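Local coordinates for protein molybdopterin synthase catalytic subunit (Helicobacter pylori, PDB 3RPF) that probably converts cyclic pyranopterin phosphate (precursor Z) into molybdopterin, inserting two dithiolene sulfurs that the small sulfur-carrier subunit MoaD supplies, at residues I46-L58 / A119-R131. Numbering follows the deposited sequence.
With EDO (1,2-ethanediol), chain G.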
ATOM      1  N   ILE A  46     -23.634  11.329  -9.476  1.00 35.30           N
ATOM      2  CA  ILE A  46     -22.769  12.485  -9.294  1.00 37.73           C
ATOM      3  C   ILE A  46     -21.872  12.658 -10.506  1.00 37.80           C
ATOM      4  O   ILE A  46     -21.612  11.703 -11.243  1.00 36.76           O
ATOM      5  CB  ILE A  46     -21.897  12.372  -8.037  1.00 39.91           C
ATOM      6  CG1 ILE A  46     -20.841  11.271  -8.197  1.00 41.61           C
ATOM      7  CG2 ILE A  46     -22.772  12.132  -6.812  1.00 41.46           C
ATOM      8  CD1 ILE A  46     -19.821  11.266  -7.078  1.00 38.31           C
ATOM      9  N   GLN A  47     -21.413  13.884 -10.715  1.00 34.19           N
ATOM     10  CA  GLN A  47     -20.471  14.174 -11.789  1.00 33.53           C
ATOM     11  C   GLN A  47     -19.035  13.967 -11.327  1.00 33.74           C
ATOM     12  O   GLN A  47     -18.130  13.757 -12.141  1.00 33.83           O
ATOM     13  CB  GLN A  47     -20.649  15.627 -12.245  1.00 30.53           C
ATOM     14  CG  GLN A  47     -22.013  15.911 -12.838  1.00 32.43           C
ATOM     15  CD  GLN A  47     -22.318  17.392 -12.842  1.00 41.95           C
ATOM     16  OE1 GLN A  47     -22.293  18.042 -11.793  1.00 42.75           O
ATOM     17  NE2 GLN A  47     -22.583  17.942 -14.020  1.00 43.46           N
ATOM     18  N   GLY A  48     -18.827  14.035 -10.016  1.00 33.21           N
ATOM     19  CA  GLY A  48     -17.490  13.902  -9.454  1.00 31.19           C
ATOM     20  C   GLY A  48     -17.465  14.523  -8.071  1.00 37.69           C
ATOM     21  O   GLY A  48     -18.519  14.695  -7.444  1.00 35.78           O
ATOM     22  N   LEU A  49     -16.273  14.857  -7.587  1.00 35.35           N
ATOM     23  CA  LEU A  49     -16.151  15.460  -6.279  1.00 31.09           C
ATOM     24  C   LEU A  49     -15.411  16.777  -6.414  1.00 36.11           C
ATOM     25  O   LEU A  49     -14.784  17.050  -7.443  1.00 37.92           O
ATOM     26  CB  LEU A  49     -15.386  14.546  -5.323  1.00 31.83           C
ATOM     27  CG  LEU A  49     -15.851  13.107  -5.089  1.00 34.86           C
ATOM     28  CD1 LEU A  49     -14.799  12.337  -4.291  1.00 26.84           C
ATOM     29  CD2 LEU A  49     -17.209  13.046  -4.388  1.00 35.01           C
ATOM     30  N   SER A  50     -15.477  17.589  -5.365  1.00 30.32           N
ATOM     31  CA  SER A  50     -14.730  18.839  -5.329  1.00 29.53           C
ATOM     32  C   SER A  50     -14.116  18.992  -3.946  1.00 27.66           C
ATOM     33  O   SER A  50     -14.692  18.546  -2.949  1.00 35.03           O
ATOM     34  CB  SER A  50     -15.626  20.023  -5.654  1.00 34.75           C
ATOM     35  OG  SER A  50     -14.844  21.189  -5.844  1.00 35.05           O
ATOM     36  N   PHE A  51     -12.932  19.591  -3.876  1.00 28.63           N
ATOM     37  CA  PHE A  51     -12.238  19.698  -2.597  1.00 27.82           C
ATOM     38  C   PHE A  51     -11.848  21.147  -2.251  1.00 36.44           C
ATOM     39  O   PHE A  51     -11.426  21.909  -3.128  1.00 32.48           O
ATOM     40  CB  PHE A  51     -10.992  18.815  -2.594  1.00 28.75           C
ATOM     41  CG  PHE A  51     -11.278  17.337  -2.800  1.00 27.13           C
ATOM     42  CD1 PHE A  51     -11.551  16.504  -1.720  1.00 26.46           C
ATOM     43  CD2 PHE A  51     -11.259  16.791  -4.067  1.00 26.88           C
ATOM     44  CE1 PHE A  51     -11.812  15.141  -1.904  1.00 33.46           C
ATOM     45  CE2 PHE A  51     -11.514  15.416  -4.264  1.00 34.00           C
ATOM     46  CZ  PHE A  51     -11.790  14.602  -3.180  1.00 32.06           C
ATOM     47  N   ASP A  52     -12.016  21.523  -0.983  1.00 29.61           N
ATOM     48  CA  ASP A  52     -11.350  22.711  -0.433  1.00 31.33           C
ATOM     49  C   ASP A  52     -10.209  22.262   0.480  1.00 30.63           C
ATOM     50  O   ASP A  52     -10.331  21.252   1.186  1.00 28.92           O
ATOM     51  CB  ASP A  52     -12.312  23.566   0.384  1.00 34.49           C
ATOM     52  CG  ASP A  52     -13.373  24.246  -0.463  1.00 38.03           C
ATOM     53  OD1 ASP A  52     -13.172  24.431  -1.689  1.00 38.88           O
ATOM     54  OD2 ASP A  52     -14.425  24.600   0.117  1.00 39.20           O
ATOM     55  N   ILE A  53      -9.110  23.016   0.487  1.00 28.16           N
ATOM     56  CA  ILE A  53      -7.952  22.676   1.309  1.00 27.31           C
ATOM     57  C   ILE A  53      -7.467  23.856   2.149  1.00 33.61           C
ATOM     58  O   ILE A  53      -7.299  24.968   1.624  1.00 38.01           O
ATOM     59  CB  ILE A  53      -6.779  22.181   0.443  1.00 33.03           C
ATOM     60  CG1 ILE A  53      -7.167  20.910  -0.321  1.00 32.08           C
ATOM     61  CG2 ILE A  53      -5.547  21.914   1.313  1.00 32.54           C
ATOM     62  CD1 ILE A  53      -6.041  20.333  -1.145  1.00 33.75           C
ATOM     63  N   TYR A  54      -7.252  23.635   3.448  1.00 35.20           N
ATOM     64  CA  TYR A  54      -6.588  24.656   4.298  1.00 38.26           C
ATOM     65  C   TYR A  54      -5.083  24.478   4.097  1.00 37.84           C
ATOM     66  O   TYR A  54      -4.452  23.659   4.769  1.00 34.50           O
ATOM     67  CB  TYR A  54      -6.961  24.438   5.766  1.00 39.69           C
ATOM     68  CG  TYR A  54      -6.495  25.496   6.770  1.00 44.22           C
ATOM     69  CD1 TYR A  54      -6.996  25.502   8.070  1.00 44.21           C
ATOM     70  CD2 TYR A  54      -5.563  26.469   6.432  1.00 41.11           C
ATOM     71  CE1 TYR A  54      -6.587  26.433   8.996  1.00 45.86           C
ATOM     72  CE2 TYR A  54      -5.141  27.415   7.362  1.00 44.26           C
ATOM     73  CZ  TYR A  54      -5.658  27.387   8.641  1.00 44.51           C
ATOM     74  OH  TYR A  54      -5.257  28.318   9.574  1.00 41.72           O
ATOM     75  N   GLU A  55      -4.496  25.217   3.161  1.00 38.92           N
ATOM     76  CA  GLU A  55      -3.162  24.830   2.681  1.00 39.48           C
ATOM     77  C   GLU A  55      -2.057  24.970   3.715  1.00 38.53           C
ATOM     78  O   GLU A  55      -1.209  24.079   3.847  1.00 32.22           O
ATOM     79  CB  GLU A  55      -2.804  25.558   1.381  1.00 46.82           C
ATOM     80  CG  GLU A  55      -3.821  25.318   0.270  1.00 51.39           C
ATOM     81  CD  GLU A  55      -3.346  25.818  -1.077  1.00 55.23           C
ATOM     82  OE1 GLU A  55      -4.158  25.850  -2.035  1.00 49.81           O
ATOM     83  OE2 GLU A  55      -2.150  26.167  -1.178  1.00 57.81           O
ATOM     84  N   ALA A  56      -2.060  26.079   4.449  1.00 33.47           N
ATOM     85  CA  ALA A  56      -1.026  26.313   5.462  1.00 40.96           C
ATOM     86  C   ALA A  56      -1.011  25.202   6.507  1.00 40.58           C
ATOM     87  O   ALA A  56       0.049  24.727   6.896  1.00 44.79           O
ATOM     88  CB  ALA A  56      -1.221  27.688   6.131  1.00 45.48           C
ATOM     89  N   LEU A  57      -2.185  24.782   6.966  1.00 37.80           N
ATOM     90  CA  LEU A  57      -2.239  23.770   8.019  1.00 38.66           C
ATOM     91  C   LEU A  57      -1.942  22.401   7.430  1.00 39.16           C
ATOM     92  O   LEU A  57      -1.249  21.593   8.047  1.00 40.86           O
ATOM     93  CB  LEU A  57      -3.597  23.785   8.731  1.00 39.87           C
ATOM     94  CG  LEU A  57      -3.820  22.666   9.755  1.00 38.88           C
ATOM     95  CD1 LEU A  57      -2.714  22.629  10.794  1.00 39.02           C
ATOM     96  CD2 LEU A  57      -5.185  22.846  10.410  1.00 41.13           C
ATOM     97  N   LEU A  58      -2.437  22.137   6.227  1.00 35.68           N
ATOM     98  CA  LEU A  58      -2.095  20.876   5.560  1.00 35.48           C
ATOM     99  C   LEU A  58      -0.575  20.721   5.445  1.00 39.86           C
ATOM    100  O   LEU A  58      -0.023  19.648   5.740  1.00 36.58           O
ATOM    101  CB  LEU A  58      -2.757  20.786   4.182  1.00 29.00           C
ATOM    102  CG  LEU A  58      -2.315  19.531   3.424  1.00 30.79           C
ATOM    103  CD1 LEU A  58      -2.730  18.313   4.220  1.00 27.20           C
ATOM    104  CD2 LEU A  58      -2.920  19.510   2.034  1.00 25.31           C
ATOM    105  N   ALA A 119      -6.517  15.367   8.106  1.00 28.79           N
ATOM    106  CA  ALA A 119      -6.032  16.324   7.126  1.00 24.40           C
ATOM    107  C   ALA A 119      -7.137  17.340   6.949  1.00 31.17           C
ATOM    108  O   ALA A 119      -8.304  16.974   6.815  1.00 32.36           O
ATOM    109  CB  ALA A 119      -5.693  15.653   5.809  1.00 29.06           C
ATOM    110  N   PRO A 120      -6.774  18.626   6.994  1.00 28.25           N
ATOM    111  CA  PRO A 120      -7.758  19.710   6.865  1.00 28.63           C
ATOM    112  C   PRO A 120      -8.174  19.845   5.411  1.00 29.68           C
ATOM    113  O   PRO A 120      -7.661  20.704   4.696  1.00 30.18           O
ATOM    114  CB  PRO A 120      -6.983  20.937   7.335  1.00 24.90           C
ATOM    115  CG  PRO A 120      -5.531  20.624   6.981  1.00 31.04           C
ATOM    116  CD  PRO A 120      -5.395  19.125   7.165  1.00 30.43           C
ATOM    117  N   ILE A 121      -9.065  18.954   4.975  1.00 29.33           N
ATOM    118  CA  ILE A 121      -9.573  18.949   3.608  1.00 27.16           C
ATOM    119  C   ILE A 121     -11.075  18.685   3.644  1.00 28.87           C
ATOM    120  O   ILE A 121     -11.532  17.843   4.422  1.00 31.26           O
ATOM    121  CB  ILE A 121      -8.898  17.860   2.760  1.00 30.85           C
ATOM    122  CG1 ILE A 121      -7.385  18.117   2.652  1.00 35.57           C
ATOM    123  CG2 ILE A 121      -9.544  17.789   1.388  1.00 25.69           C
ATOM    124  CD1 ILE A 121      -6.618  17.010   1.882  1.00 30.15           C
ATOM    125  N   TRP A 122     -11.841  19.409   2.821  1.00 28.69           N
ATOM    126  CA  TRP A 122     -13.305  19.289   2.821  1.00 25.80           C
ATOM    127  C   TRP A 122     -13.819  18.793   1.480  1.00 27.85           C
ATOM    128  O   TRP A 122     -13.406  19.269   0.424  1.00 31.36           O
ATOM    129  CB  TRP A 122     -13.974  20.616   3.210  1.00 29.46           C
ATOM    130  CG  TRP A 122     -13.598  21.013   4.598  1.00 30.12           C
ATOM    131  CD1 TRP A 122     -14.224  20.656   5.751  1.00 28.48           C
ATOM    132  CD2 TRP A 122     -12.457  21.785   4.980  1.00 24.85           C
ATOM    133  NE1 TRP A 122     -13.541  21.161   6.834  1.00 28.10           N
ATOM    134  CE2 TRP A 122     -12.451  21.858   6.382  1.00 31.16           C
ATOM    135  CE3 TRP A 122     -11.433  22.411   4.268  1.00 27.95           C
ATOM    136  CZ2 TRP A 122     -11.468  22.553   7.089  1.00 32.49           C
ATOM    137  CZ3 TRP A 122     -10.461  23.099   4.970  1.00 33.45           C
ATOM    138  CH2 TRP A 122     -10.491  23.170   6.364  1.00 30.52           C
ATOM    139  N   LYS A 123     -14.722  17.824   1.530  1.00 28.22           N
ATOM    140  CA  LYS A 123     -15.182  17.147   0.325  1.00 28.63           C
ATOM    141  C   LYS A 123     -16.630  17.481   0.032  1.00 30.41           C
ATOM    142  O   LYS A 123     -17.455  17.531   0.944  1.00 34.83           O
ATOM    143  CB  LYS A 123     -15.030  15.629   0.472  1.00 29.75           C
ATOM    144  CG  LYS A 123     -15.693  14.826  -0.638  1.00 33.27           C
ATOM    145  CD  LYS A 123     -15.167  13.375  -0.691  1.00 36.23           C
ATOM    146  CE  LYS A 123     -15.764  12.531   0.413  1.00 42.75           C
ATOM    147  NZ  LYS A 123     -15.225  11.126   0.388  1.00 51.73           N
ATOM    148  N   TYR A 124     -16.927  17.680  -1.251  1.00 29.90           N
ATOM    149  CA  TYR A 124     -18.279  17.941  -1.724  1.00 31.27           C
ATOM    150  C   TYR A 124     -18.599  16.995  -2.876  1.00 35.78           C
ATOM    151  O   TYR A 124     -17.750  16.753  -3.742  1.00 37.41           O
ATOM    152  CB  TYR A 124     -18.380  19.365  -2.251  1.00 29.48           C
ATOM    153  CG  TYR A 124     -17.944  20.444  -1.279  1.00 31.36           C
ATOM    154  CD1 TYR A 124     -18.884  21.199  -0.584  1.00 36.99           C
ATOM    155  CD2 TYR A 124     -16.602  20.720  -1.072  1.00 33.87           C
ATOM    156  CE1 TYR A 124     -18.491  22.207   0.300  1.00 40.40           C
ATOM    157  CE2 TYR A 124     -16.196  21.722  -0.190  1.00 34.31           C
ATOM    158  CZ  TYR A 124     -17.144  22.455   0.493  1.00 39.50           C
ATOM    159  OH  TYR A 124     -16.741  23.444   1.366  1.00 41.07           O
ATOM    160  N   ASP A 125     -19.818  16.483  -2.910  1.00 33.05           N
ATOM    161  CA  ASP A 125     -20.325  15.758  -4.067  1.00 32.65           C
ATOM    162  C   ASP A 125     -20.666  16.776  -5.159  1.00 37.82           C
ATOM    163  O   ASP A 125     -21.233  17.805  -4.865  1.00 39.85           O
ATOM    164  CB  ASP A 125     -21.582  14.977  -3.687  1.00 34.83           C
ATOM    165  CG  ASP A 125     -21.296  13.806  -2.763  1.00 52.14           C
ATOM    166  OD1 ASP A 125     -20.301  13.117  -2.987  1.00 44.84           O
ATOM    167  OD2 ASP A 125     -22.064  13.576  -1.811  1.00 62.88           O
ATOM    168  N   LEU A 126     -20.337  16.502  -6.411  1.00 33.20           N
ATOM    169  CA  LEU A 126     -20.742  17.387  -7.490  1.00 39.76           C
ATOM    170  C   LEU A 126     -22.026  16.827  -8.096  1.00 45.30           C
ATOM    171  O   LEU A 126     -21.999  15.804  -8.746  1.00 42.97           O
ATOM    172  CB  LEU A 126     -19.674  17.444  -8.574  1.00 41.75           C
ATOM    173  CG  LEU A 126     -18.528  18.420  -8.384  1.00 49.43           C
ATOM    174  CD1 LEU A 126     -17.685  18.574  -9.626  1.00 57.81           C
ATOM    175  CD2 LEU A 126     -19.055  19.731  -7.914  1.00 38.41           C
ATOM    176  N   ILE A 127     -23.142  17.506  -7.877  1.00 47.07           N
ATOM    177  CA  ILE A 127     -24.421  17.106  -8.452  1.00 44.10           C
ATOM    178  C   ILE A 127     -25.115  18.285  -9.106  1.00 46.04           C
ATOM    179  O   ILE A 127     -25.275  19.301  -8.484  1.00 48.68           O
ATOM    180  CB  ILE A 127     -25.348  16.545  -7.387  1.00 44.16           C
ATOM    181  CG1 ILE A 127     -24.548  15.763  -6.365  1.00 51.68           C
ATOM    182  CG2 ILE A 127     -26.360  15.639  -8.003  1.00 50.07           C
ATOM    183  CD1 ILE A 127     -25.364  14.910  -5.523  1.00 54.07           C
ATOM    184  N   HIS A 128     -25.558  18.136 -10.343  1.00 47.23           N
ATOM    185  CA  HIS A 128     -26.244  19.222 -11.032  1.00 58.73           C
ATOM    186  C   HIS A 128     -25.377  20.466 -11.119  1.00 53.04           C
ATOM    187  O   HIS A 128     -25.894  21.570 -11.131  1.00 51.05           O
ATOM    188  CB  HIS A 128     -27.547  19.573 -10.307  1.00 66.28           C
ATOM    189  CG  HIS A 128     -28.431  18.392 -10.059  1.00 75.79           C
ATOM    190  ND1 HIS A 128     -28.794  17.513 -11.054  1.00 78.27           N
ATOM    191  CD2 HIS A 128     -29.022  17.944  -8.924  1.00 79.80           C
ATOM    192  CE1 HIS A 128     -29.574  16.573 -10.546  1.00 82.97           C
ATOM    193  NE2 HIS A 128     -29.726  16.813  -9.256  1.00 82.32           N
ATOM    194  N   ASN A 129     -24.061  20.282 -11.175  1.00 56.39           N
ATOM    195  CA  ASN A 129     -23.125  21.408 -11.199  1.00 59.87           C
ATOM    196  C   ASN A 129     -23.079  22.160  -9.873  1.00 57.77           C
ATOM    197  O   ASN A 129     -22.506  23.247  -9.794  1.00 64.00           O
ATOM    198  CB  ASN A 129     -23.456  22.372 -12.348  1.00 62.92           C
ATOM    199  CG  ASN A 129     -23.496  21.675 -13.697  1.00 67.31           C
ATOM    200  OD1 ASN A 129     -22.705  20.764 -13.963  1.00 69.72           O
ATOM    201  ND2 ASN A 129     -24.419  22.095 -14.555  1.00 57.75           N
ATOM    202  N   LYS A 130     -23.690  21.580  -8.839  1.00 54.52           N
ATOM    203  CA  LYS A 130     -23.663  22.158  -7.495  1.00 57.34           C
ATOM    204  C   LYS A 130     -22.863  21.279  -6.527  1.00 50.85           C
ATOM    205  O   LYS A 130     -22.884  20.052  -6.636  1.00 55.01           O
ATOM    206  CB  LYS A 130     -25.091  22.356  -6.968  1.00 56.42           C
ATOM    207  N   ARG A 131     -22.158  21.911  -5.589  1.00 47.57           N
ATOM    208  CA  ARG A 131     -21.443  21.189  -4.535  1.00 43.00           C
ATOM    209  C   ARG A 131     -22.367  20.895  -3.358  1.00 48.59           C
ATOM    210  O   ARG A 131     -23.012  21.805  -2.834  1.00 50.77           O
ATOM    211  CB  ARG A 131     -20.277  22.016  -4.003  1.00 40.96           C
ATOM    212  CG  ARG A 131     -19.417  22.689  -5.056  1.00 48.37           C
ATOM    213  CD  ARG A 131     -18.404  23.610  -4.388  1.00 46.55           C
ATOM    214  NE  ARG A 131     -17.021  23.175  -4.585  1.00 39.08           N
ATOM    215  CZ  ARG A 131     -15.995  23.594  -3.849  1.00 37.98           C
ATOM    216  NH1 ARG A 131     -16.192  24.453  -2.857  1.00 35.21           N
ATOM    217  NH2 ARG A 131     -14.769  23.152  -4.095  1.00 37.46           N
TER
HETATM  218  C1  EDO G 148      -5.083  28.335   1.847  1.00 58.13           C
HETATM  219  O1  EDO G 148      -6.145  27.663   2.530  1.00 60.66           O
HETATM  220  C2  EDO G 148      -4.360  29.222   2.850  1.00 56.13           C
HETATM  221  O2  EDO G 148      -3.937  28.423   3.964  1.00 50.75           O
HETATM  222  O   HOH W   1     -11.720  24.480  -4.361  1.00 38.57           O
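Arg131 reaches over strand 121-127 to Ser50 and Asp52 on strand 48-53, using the edge of its guanidinium group. NH2 gives Ser50 OG a short, nearly straight bond of 2.6 Å (160° at the hydrogen), while NH1 and NH2 both close on a single carboxylate oxygen, Asp52 OD1, each at 3.2 Å. The two nitrogens come from the same face of the carboxylate, whose plane is turned 52° from the guanidinium. Tyr124 lies against one face of that guanidinium, with CD2 4.0 Å above its centre. A bend at chi3 (115°) swings the arginine head over the strand, and Asp84, hydrogen-bonded to Ser50 OG, helps to fix the serine.

Beneath these side chains runs an antiparallel ladder in which Ser50 pairs with Tyr124 and Asp52 with Trp122 through reciprocal backbone bonds. On the other face Phe51 CD1 packs on Ile121 CG2 (3.9 Å), and Leu49 CD1 meets the aliphatic CD of Lys123 at 3.8 Å. Where strand 48-53 gives way to helix 55-71, Pro120 CG nestles against Leu57 and Leu58. At the opposite end the amide of Gln47 bonds twice to Asn129, within the type I' turn joining strands 121-127 and 130-133.

The MoaD chain covers Tyr54 and Trp122. Strands 48-53 and 121-127 are the central pair of a four-stranded antiparallel sheet, and 121-127 carries Lys123, Tyr124 and Asp125, which by similarity belong to the substrate site of the MoaE family.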